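Local coordinates for DUF1611 domain-containing protein (Anabaena variabilis, PDB 2OBN), which is of unknown function but joins a Rossmann-like domain to a P-loop NTPase-like domain, an architecture consistent with nucleotide binding, at residues L156-D161 against L257-R262; G235-P240 against I283-T288; V299-I304 against T327-T332. The protein carries 2 engineered substitutions. All coordinates share one frame; numbering follows the deposited sequence.

Contact 1 of 3, residues L156-D161 against L257-R262; sequences LTVGTD and LVLVHR
L156 to T160 run beside L257 to H261 in one-to-one parallel register, and four backbone hydrogen bonds alternate between the two strands. V258 N donates to L156 O, V158 N to V258 O at 2.9 Å, V260 N to V158 O at 2.8 Å, and T160 N to V260 O. Four CA-H...O contacts fill in between, as from G159 CA to V260 O at 3.4 Å. The short strand axes cross at -35°, in the usual sense of sheet twist. These are central strands of the six-stranded sheet in the P-loop NTPase-like domain, with helix 166-179 over the face of T157, V258 and V260, and helix 279-291 over the other.

Apolar packing is mostly on that second face. L156 and L257 lie side by side, L156 CB 3.8 Å from L257 CD2, and the same methyl touches V158 CG1. V158 crosses L259 at about a right angle, its CG2 4.0 Å from L259 CD1.

Past the end of strand 153-159 the chemistry turns polar. T160 OG1 meets H261 ND1 at 2.8 Å, at the ring edge and in its plane, in a hydrogen bond. T160 chi1 of 56° sets OG1 between the backbone N and the carbonyl carbon, where it also binds a water that accepts from R262 N at 3.0 Å.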
loop_
_atom_site.group_PDB
_atom_site.type_symbol
_atom_site.label_atom_id
_atom_site.label_comp_id
_atom_site.label_asym_id
_atom_site.label_seq_id
_atom_site.Cartn_x
_atom_site.Cartn_y
_atom_site.Cartn_z
ATOM N N LEU B 156 8.653 -4.231 -15.363
ATOM C CA LEU B 156 8.648 -3.336 -14.233
ATOM C C LEU B 156 10.079 -3.033 -13.788
ATOM O O LEU B 156 10.891 -3.946 -13.602
ATOM C CB LEU B 156 7.915 -3.987 -13.053
ATOM C CG LEU B 156 7.917 -3.208 -11.729
ATOM C CD1 LEU B 156 7.194 -1.866 -11.914
ATOM C CD2 LEU B 156 7.266 -4.033 -10.614
ATOM N N THR B 157 10.379 -1.748 -13.619
ATOM C CA THR B 157 11.641 -1.348 -13.043
ATOM C C THR B 157 11.444 -1.396 -11.544
ATOM O O THR B 157 10.399 -0.987 -11.033
ATOM C CB THR B 157 12.109 0.057 -13.499
ATOM O OG1 THR B 157 10.991 0.941 -13.591
ATOM C CG2 THR B 157 12.777 -0.034 -14.858
ATOM N N VAL B 158 12.425 -1.975 -10.860
ATOM C CA VAL B 158 12.435 -2.090 -9.401
ATOM C C VAL B 158 13.757 -1.482 -8.957
ATOM O O VAL B 158 14.653 -1.326 -9.788
ATOM C CB VAL B 158 12.224 -3.569 -8.932
ATOM C CG1 VAL B 158 10.837 -4.050 -9.365
ATOM C CG2 VAL B 158 13.276 -4.515 -9.485
ATOM N N GLY B 159 13.898 -1.101 -7.687
ATOM C CA GLY B 159 15.149 -0.476 -7.259
ATOM C C GLY B 159 15.698 -0.803 -5.887
ATOM O O GLY B 159 14.991 -1.298 -5.001
ATOM N N THR B 160 16.986 -0.500 -5.717
ATOM C CA THR B 160 17.672 -0.681 -4.416
ATOM C C THR B 160 17.385 0.494 -3.472
ATOM O O THR B 160 17.741 0.435 -2.302
ATOM C CB THR B 160 19.191 -0.852 -4.571
ATOM O OG1 THR B 160 19.736 0.262 -5.277
ATOM C CG2 THR B 160 19.503 -2.059 -5.330
ATOM N N ASP B 161 16.744 1.550 -3.989
ATOM C CA ASP B 161 16.364 2.724 -3.208
ATOM C C ASP B 161 15.410 3.536 -4.102
ATOM O O ASP B 161 15.095 3.139 -5.229
ATOM C CB ASP B 161 17.613 3.547 -2.799
ATOM C CG ASP B 161 17.353 4.570 -1.669
ATOM O OD1 ASP B 161 16.218 4.665 -1.140
ATOM O OD2 ASP B 161 18.312 5.302 -1.319
ATOM N N LEU B 257 11.707 -8.198 -14.862
ATOM C CA LEU B 257 12.061 -7.106 -13.972
ATOM C C LEU B 257 13.428 -6.587 -14.385
ATOM O O LEU B 257 14.260 -7.356 -14.859
ATOM C CB LEU B 257 12.147 -7.586 -12.519
ATOM C CG LEU B 257 10.862 -8.168 -11.904
ATOM C CD1 LEU B 257 11.138 -8.774 -10.528
ATOM C CD2 LEU B 257 9.743 -7.138 -11.827
ATOM N N VAL B 258 13.636 -5.283 -14.231
ATOM C CA VAL B 258 14.938 -4.653 -14.446
ATOM C C VAL B 258 15.260 -3.956 -13.127
ATOM O O VAL B 258 14.474 -3.124 -12.636
ATOM C CB VAL B 258 14.920 -3.643 -15.617
ATOM C CG1 VAL B 258 16.234 -2.870 -15.697
ATOM C CG2 VAL B 258 14.640 -4.362 -16.929
ATOM N N LEU B 259 16.374 -4.335 -12.518
ATOM C CA LEU B 259 16.769 -3.779 -11.233
ATOM C C LEU B 259 17.640 -2.535 -11.429
ATOM O O LEU B 259 18.657 -2.598 -12.093
ATOM C CB LEU B 259 17.516 -4.841 -10.402
ATOM C CG LEU B 259 18.053 -4.437 -9.015
ATOM C CD1 LEU B 259 16.945 -3.902 -8.117
ATOM C CD2 LEU B 259 18.754 -5.604 -8.342
ATOM N N VAL B 260 17.233 -1.415 -10.840
ATOM C CA VAL B 260 17.987 -0.176 -10.936
ATOM C C VAL B 260 18.791 -0.000 -9.637
ATOM O O VAL B 260 18.326 -0.346 -8.550
ATOM C CB VAL B 260 17.063 1.033 -11.204
ATOM C CG1 VAL B 260 17.876 2.299 -11.566
ATOM C CG2 VAL B 260 16.070 0.696 -12.320
ATOM N N HIS B 261 20.013 0.506 -9.764
ATOM C CA HIS B 261 20.878 0.706 -8.621
ATOM C C HIS B 261 21.927 1.773 -8.888
ATOM O O HIS B 261 22.469 1.847 -9.978
ATOM C CB HIS B 261 21.526 -0.623 -8.262
ATOM C CG HIS B 261 22.611 -0.523 -7.235
ATOM N ND1 HIS B 261 22.366 -0.281 -5.898
ATOM C CD2 HIS B 261 23.949 -0.683 -7.347
ATOM C CE1 HIS B 261 23.509 -0.287 -5.237
ATOM N NE2 HIS B 261 24.485 -0.519 -6.098
ATOM N N ARG B 262 22.186 2.619 -7.891
ATOM C CA ARG B 262 23.225 3.642 -8.004
ATOM C C ARG B 262 24.549 3.027 -7.587
ATOM O O ARG B 262 24.689 2.565 -6.458
ATOM C CB ARG B 262 22.922 4.884 -7.164
ATOM C CG ARG B 262 24.055 5.915 -7.198
ATOM C CD ARG B 262 23.748 7.156 -6.384
ATOM N NE ARG B 262 22.661 7.944 -6.972
ATOM C CZ ARG B 262 21.447 8.133 -6.457
ATOM N NH1 ARG B 262 21.078 7.646 -5.271
ATOM N NH2 ARG B 262 20.591 8.872 -7.140
HETATM O O HOH W 1 20.745 2.845 -5.262
#

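Contact 2 of 3, residues G235-P240 against I283-T288; sequences GSLLHP and IRLYET
L237 lies over one face of the Y286 ring, the two side chains arriving from opposite directions. L237 CD1 sits 3.8 Å from the ring centroid and 27° off the normal, a CH-pi contact displaced toward the rim, where its nearest atom is Y286 CE1 at 3.4 Å. With CG anti to its carbonyl carbon (chi1 -65°), L237 brings CG as well as CD1 onto the ring. Beyond the ring, the phenol oxygen meets the backbone of the same leucine: L237 N donates to Y286 OH at 3.0 Å, nearly straight at 171°. A water gives one proton to G235 O and another to Y286 OH at 3.2 Å, and the hydroxyl also bonds G159 O, so three partners hold the end of the tyrosine.

L285, one residue back on the helix, presents CD2 to both leucines of the loop. It lies 3.8 Å from L237 CB and 3.7 Å from L238 CD2, the side chains of L238 and L285 running antiparallel alongside each other. G292 of the second subunit packs on L238 and L285, and R250 of that subunit bonds L237 O, so this patch is part of the interface between the two subunits.

S236 OG helps to shape the loop: it accepts from L238 N at 3.0 Å and also bonds G159 O. The arrangement is an ST turn at S236 overlapping the type I beta turn S236 to H239, docked on a helix of the P-loop NTPase-like domain.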
loop_
_atom_site.group_PDB
_atom_site.type_symbol
_atom_site.label_atom_id
_atom_site.label_comp_id
_atom_site.label_asym_id
_atom_site.label_seq_id
_atom_site.Cartn_x
_atom_site.Cartn_y
_atom_site.Cartn_z
ATOM N N GLY B 235 9.294 3.189 -5.173
ATOM C CA GLY B 235 9.738 2.636 -3.919
ATOM C C GLY B 235 10.899 1.678 -4.001
ATOM O O GLY B 235 11.644 1.667 -4.967
ATOM N N SER B 236 11.031 0.869 -2.955
ATOM C CA SER B 236 12.058 -0.146 -2.863
ATOM C C SER B 236 11.762 -1.069 -1.705
ATOM O O SER B 236 11.390 -0.607 -0.623
ATOM C CB SER B 236 13.427 0.480 -2.598
ATOM O OG SER B 236 14.386 -0.545 -2.362
ATOM N N LEU B 237 11.991 -2.365 -1.899
ATOM C CA LEU B 237 11.818 -3.321 -0.814
ATOM C C LEU B 237 12.918 -3.189 0.251
ATOM O O LEU B 237 12.884 -3.905 1.239
ATOM C CB LEU B 237 11.777 -4.756 -1.366
ATOM C CG LEU B 237 10.592 -5.116 -2.269
ATOM C CD1 LEU B 237 10.766 -6.536 -2.775
ATOM C CD2 LEU B 237 9.271 -4.967 -1.550
ATOM N N LEU B 238 13.896 -2.302 0.014
ATOM C CA LEU B 238 15.005 -2.050 0.923
ATOM C C LEU B 238 14.786 -0.783 1.749
ATOM O O LEU B 238 15.494 -0.544 2.721
ATOM C CB LEU B 238 16.317 -1.910 0.137
ATOM C CG LEU B 238 16.661 -3.021 -0.845
ATOM C CD1 LEU B 238 18.020 -2.780 -1.453
ATOM C CD2 LEU B 238 16.610 -4.384 -0.153
ATOM N N HIS B 239 13.793 0.016 1.354
ATOM C CA HIS B 239 13.456 1.233 2.054
ATOM C C HIS B 239 12.449 0.880 3.151
ATOM O O HIS B 239 11.415 0.286 2.851
ATOM C CB HIS B 239 12.873 2.222 1.060
ATOM C CG HIS B 239 12.696 3.596 1.608
ATOM N ND1 HIS B 239 11.900 3.858 2.701
ATOM C CD2 HIS B 239 13.159 4.793 1.179
ATOM C CE1 HIS B 239 11.904 5.158 2.939
ATOM N NE2 HIS B 239 12.664 5.747 2.033
ATOM N N PRO B 240 12.742 1.255 4.427
ATOM C CA PRO B 240 11.875 0.899 5.574
ATOM C C PRO B 240 10.459 1.497 5.609
ATOM O O PRO B 240 9.631 1.059 6.409
ATOM C CB PRO B 240 12.668 1.422 6.780
ATOM C CG PRO B 240 13.520 2.485 6.235
ATOM C CD PRO B 240 13.898 2.061 4.871
ATOM N N ILE B 283 18.487 -9.283 -5.824
ATOM C CA ILE B 283 17.846 -10.015 -6.945
ATOM C C ILE B 283 16.967 -11.162 -6.437
ATOM O O ILE B 283 15.829 -11.326 -6.889
ATOM C CB ILE B 283 18.896 -10.542 -7.937
ATOM C CG1 ILE B 283 19.509 -9.360 -8.714
ATOM C CG2 ILE B 283 18.287 -11.570 -8.889
ATOM C CD1 ILE B 283 20.873 -9.649 -9.308
ATOM N N ARG B 284 17.496 -11.941 -5.501
ATOM C CA ARG B 284 16.750 -13.044 -4.892
ATOM C C ARG B 284 15.474 -12.523 -4.184
ATOM O O ARG B 284 14.385 -13.072 -4.354
ATOM C CB ARG B 284 17.653 -13.794 -3.910
ATOM C CG ARG B 284 17.067 -15.092 -3.380
ATOM N N LEU B 285 15.614 -11.447 -3.415
ATOM C CA LEU B 285 14.468 -10.833 -2.746
ATOM C C LEU B 285 13.339 -10.514 -3.748
ATOM O O LEU B 285 12.215 -11.032 -3.616
ATOM C CB LEU B 285 14.902 -9.571 -1.994
ATOM C CG LEU B 285 13.820 -8.637 -1.431
ATOM C CD1 LEU B 285 12.979 -9.327 -0.384
ATOM C CD2 LEU B 285 14.489 -7.383 -0.884
ATOM N N TYR B 286 13.636 -9.699 -4.760
ATOM C CA TYR B 286 12.606 -9.358 -5.764
ATOM C C TYR B 286 12.015 -10.572 -6.485
ATOM O O TYR B 286 10.792 -10.652 -6.694
ATOM C CB TYR B 286 13.119 -8.313 -6.773
ATOM C CG TYR B 286 13.074 -6.900 -6.214
ATOM C CD1 TYR B 286 11.876 -6.227 -6.143
ATOM C CD2 TYR B 286 14.209 -6.255 -5.746
ATOM C CE1 TYR B 286 11.791 -4.957 -5.631
ATOM C CE2 TYR B 286 14.132 -4.947 -5.223
ATOM C CZ TYR B 286 12.903 -4.319 -5.177
ATOM O OH TYR B 286 12.742 -3.042 -4.689
ATOM N N GLU B 287 12.862 -11.528 -6.844
ATOM C CA GLU B 287 12.375 -12.712 -7.549
ATOM C C GLU B 287 11.423 -13.534 -6.689
ATOM O O GLU B 287 10.392 -14.017 -7.181
ATOM C CB GLU B 287 13.531 -13.553 -8.095
ATOM C CG GLU B 287 14.167 -12.901 -9.318
ATOM C CD GLU B 287 15.318 -13.697 -9.922
ATOM O OE1 GLU B 287 15.776 -14.682 -9.296
ATOM O OE2 GLU B 287 15.775 -13.311 -11.022
ATOM N N THR B 288 11.774 -13.677 -5.414
ATOM C CA THR B 288 10.965 -14.419 -4.451
ATOM C C THR B 288 9.617 -13.728 -4.236
ATOM O O THR B 288 8.587 -14.414 -4.151
ATOM C CB THR B 288 11.739 -14.608 -3.114
ATOM O OG1 THR B 288 12.864 -15.474 -3.339
ATOM C CG2 THR B 288 10.856 -15.221 -2.015
HETATM O O HOH W 2 11.425 -0.740 -6.459
#

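Contact 3 of 3, residues V299-I304 against T327-T332; sequences VPVVGI and TGLPCT
G303 and I304 pair with P330 and C331 in parallel register, I304 N donating to P330 O at 2.9 Å (161°) and T332 N returning a weak bond to I304 O. This closes the beta-alpha-beta unit of strand 301-307, helix 313-327 and strand 331-332, which adds the last strand at one side of the parallel sheet in the P-loop NTPase-like domain.

One side-chain contact lies at the end of the connecting helix. I304 and T327 reach toward each other tip to tip, and I304 CD1 comes tightly against T327 CG2 at 3.4 Å. The methyl gets there because I304 CG1 is anti to the carbonyl carbon (chi1 -67°) and the chain then runs extended. T327 OG1 accepts from L329 N at 3.2 Å, an ST turn across G328, where the chain leaves the helix with positive phi; the hydroxyl also bonds T323 O. Replacing T327 by alanine removes both hydroxyl and methyl, which would probably leave the turn less firmly fixed and a gap beside I304 CD1.

L329 crosses V301 at about a right angle, its CD1 4.2 Å from V301 CG1 and 3.5 Å from V301 O, and I283 of helix 279-291 touches both side chains. P330 brings its ring carbons to V302 O, CD nearest at 3.4 Å. On the I304 side of the sheet, C331 SG stands 4.2 Å from I304 CG2.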
loop_
_atom_site.group_PDB
_atom_site.type_symbol
_atom_site.label_atom_id
_atom_site.label_comp_id
_atom_site.label_asym_id
_atom_site.label_seq_id
_atom_site.Cartn_x
_atom_site.Cartn_y
_atom_site.Cartn_z
ATOM N N VAL B 299 9.374 -14.875 -12.265
ATOM C CA VAL B 299 9.610 -13.586 -12.894
ATOM C C VAL B 299 11.084 -13.236 -12.644
ATOM O O VAL B 299 11.471 -13.014 -11.514
ATOM C CB VAL B 299 8.735 -12.488 -12.306
ATOM C CG1 VAL B 299 8.950 -11.184 -13.070
ATOM C CG2 VAL B 299 7.277 -12.896 -12.354
ATOM N N PRO B 300 11.913 -13.226 -13.700
ATOM C CA PRO B 300 13.320 -12.945 -13.507
ATOM C C PRO B 300 13.729 -11.483 -13.540
ATOM O O PRO B 300 13.079 -10.673 -14.198
ATOM C CB PRO B 300 13.963 -13.626 -14.723
ATOM C CG PRO B 300 12.957 -13.494 -15.783
ATOM C CD PRO B 300 11.610 -13.550 -15.112
ATOM N N VAL B 301 14.808 -11.180 -12.815
ATOM C CA VAL B 301 15.494 -9.904 -12.927
ATOM C C VAL B 301 16.424 -10.210 -14.112
ATOM O O VAL B 301 17.325 -11.052 -14.023
ATOM C CB VAL B 301 16.275 -9.507 -11.633
ATOM C CG1 VAL B 301 17.094 -8.231 -11.875
ATOM C CG2 VAL B 301 15.309 -9.295 -10.427
ATOM N N VAL B 302 16.188 -9.548 -15.232
ATOM C CA VAL B 302 16.908 -9.877 -16.464
ATOM C C VAL B 302 18.178 -9.102 -16.672
ATOM O O VAL B 302 18.951 -9.429 -17.560
ATOM C CB VAL B 302 16.011 -9.711 -17.738
ATOM C CG1 VAL B 302 14.808 -10.636 -17.663
ATOM C CG2 VAL B 302 15.570 -8.251 -17.935
ATOM N N GLY B 303 18.383 -8.071 -15.865
ATOM C CA GLY B 303 19.546 -7.226 -15.988
ATOM C C GLY B 303 19.499 -6.096 -14.987
ATOM O O GLY B 303 18.492 -5.871 -14.300
ATOM N N ILE B 304 20.599 -5.370 -14.914
ATOM C CA ILE B 304 20.743 -4.302 -13.974
ATOM C C ILE B 304 20.998 -2.993 -14.699
ATOM O O ILE B 304 21.868 -2.921 -15.557
ATOM C CB ILE B 304 21.884 -4.653 -12.971
ATOM C CG1 ILE B 304 21.441 -5.857 -12.123
ATOM C CG2 ILE B 304 22.217 -3.449 -12.066
ATOM C CD1 ILE B 304 22.489 -6.452 -11.276
ATOM N N THR B 327 26.999 -10.236 -10.393
ATOM C CA THR B 327 25.635 -10.757 -10.571
ATOM C C THR B 327 25.425 -11.791 -11.659
ATOM O O THR B 327 24.468 -12.556 -11.602
ATOM C CB THR B 327 24.683 -9.594 -10.886
ATOM O OG1 THR B 327 25.006 -9.035 -12.171
ATOM C CG2 THR B 327 24.792 -8.527 -9.802
ATOM N N GLY B 328 26.298 -11.792 -12.661
ATOM C CA GLY B 328 26.179 -12.691 -13.793
ATOM C C GLY B 328 25.089 -12.271 -14.773
ATOM O O GLY B 328 24.715 -13.060 -15.642
ATOM N N LEU B 329 24.598 -11.030 -14.653
ATOM C CA LEU B 329 23.536 -10.522 -15.514
ATOM C C LEU B 329 23.997 -9.360 -16.389
ATOM O O LEU B 329 24.951 -8.645 -16.027
ATOM C CB LEU B 329 22.372 -9.988 -14.660
ATOM C CG LEU B 329 21.581 -10.986 -13.823
ATOM C CD1 LEU B 329 20.601 -10.243 -12.942
ATOM C CD2 LEU B 329 20.873 -11.990 -14.722
ATOM N N PRO B 330 23.290 -9.139 -17.518
ATOM C CA PRO B 330 23.534 -7.992 -18.383
ATOM C C PRO B 330 23.409 -6.675 -17.617
ATOM O O PRO B 330 22.581 -6.564 -16.707
ATOM C CB PRO B 330 22.412 -8.085 -19.413
ATOM C CG PRO B 330 22.023 -9.499 -19.430
ATOM C CD PRO B 330 22.225 -10.009 -18.055
ATOM N N CYS B 331 24.212 -5.682 -17.974
ATOM C CA CYS B 331 24.189 -4.425 -17.235
ATOM C C CYS B 331 24.791 -3.263 -17.968
ATOM O O CYS B 331 25.814 -3.391 -18.632
ATOM C CB CYS B 331 24.949 -4.568 -15.913
ATOM S SG CYS B 331 25.233 -2.987 -15.016
ATOM N N THR B 332 24.136 -2.120 -17.827
ATOM C CA THR B 332 24.666 -0.868 -18.340
ATOM C C THR B 332 23.939 0.290 -17.682
ATOM O O THR B 332 22.956 0.096 -16.970
ATOM C CB THR B 332 24.519 -0.742 -19.883
ATOM O OG1 THR B 332 25.280 0.391 -20.347
ATOM C CG2 THR B 332 23.055 -0.561 -20.279
#

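How the contacts relate
All three contacts are buried and belong to the P-loop NTPase-like domain, but they differ in depth. Contact 1 is central, pairing two inner strands of the sheet, whereas contact 3 pairs an inner strand with the outermost one, and several of its residues are partly exposed. These two share the sheet directly, through L257 N to P300 O and L257 O to V302 N. Contact 2 has no strand pairing; leucine packing, a CH-pi contact and a hydrogen bond from L237 N to the tyrosine hydroxyl dominate, near the second subunit. It meets contact 1 at G159 O, hydrogen-bonded by both S236 OG and Y286 OH, and contact 3 where E287 OE2 bonds V301 N.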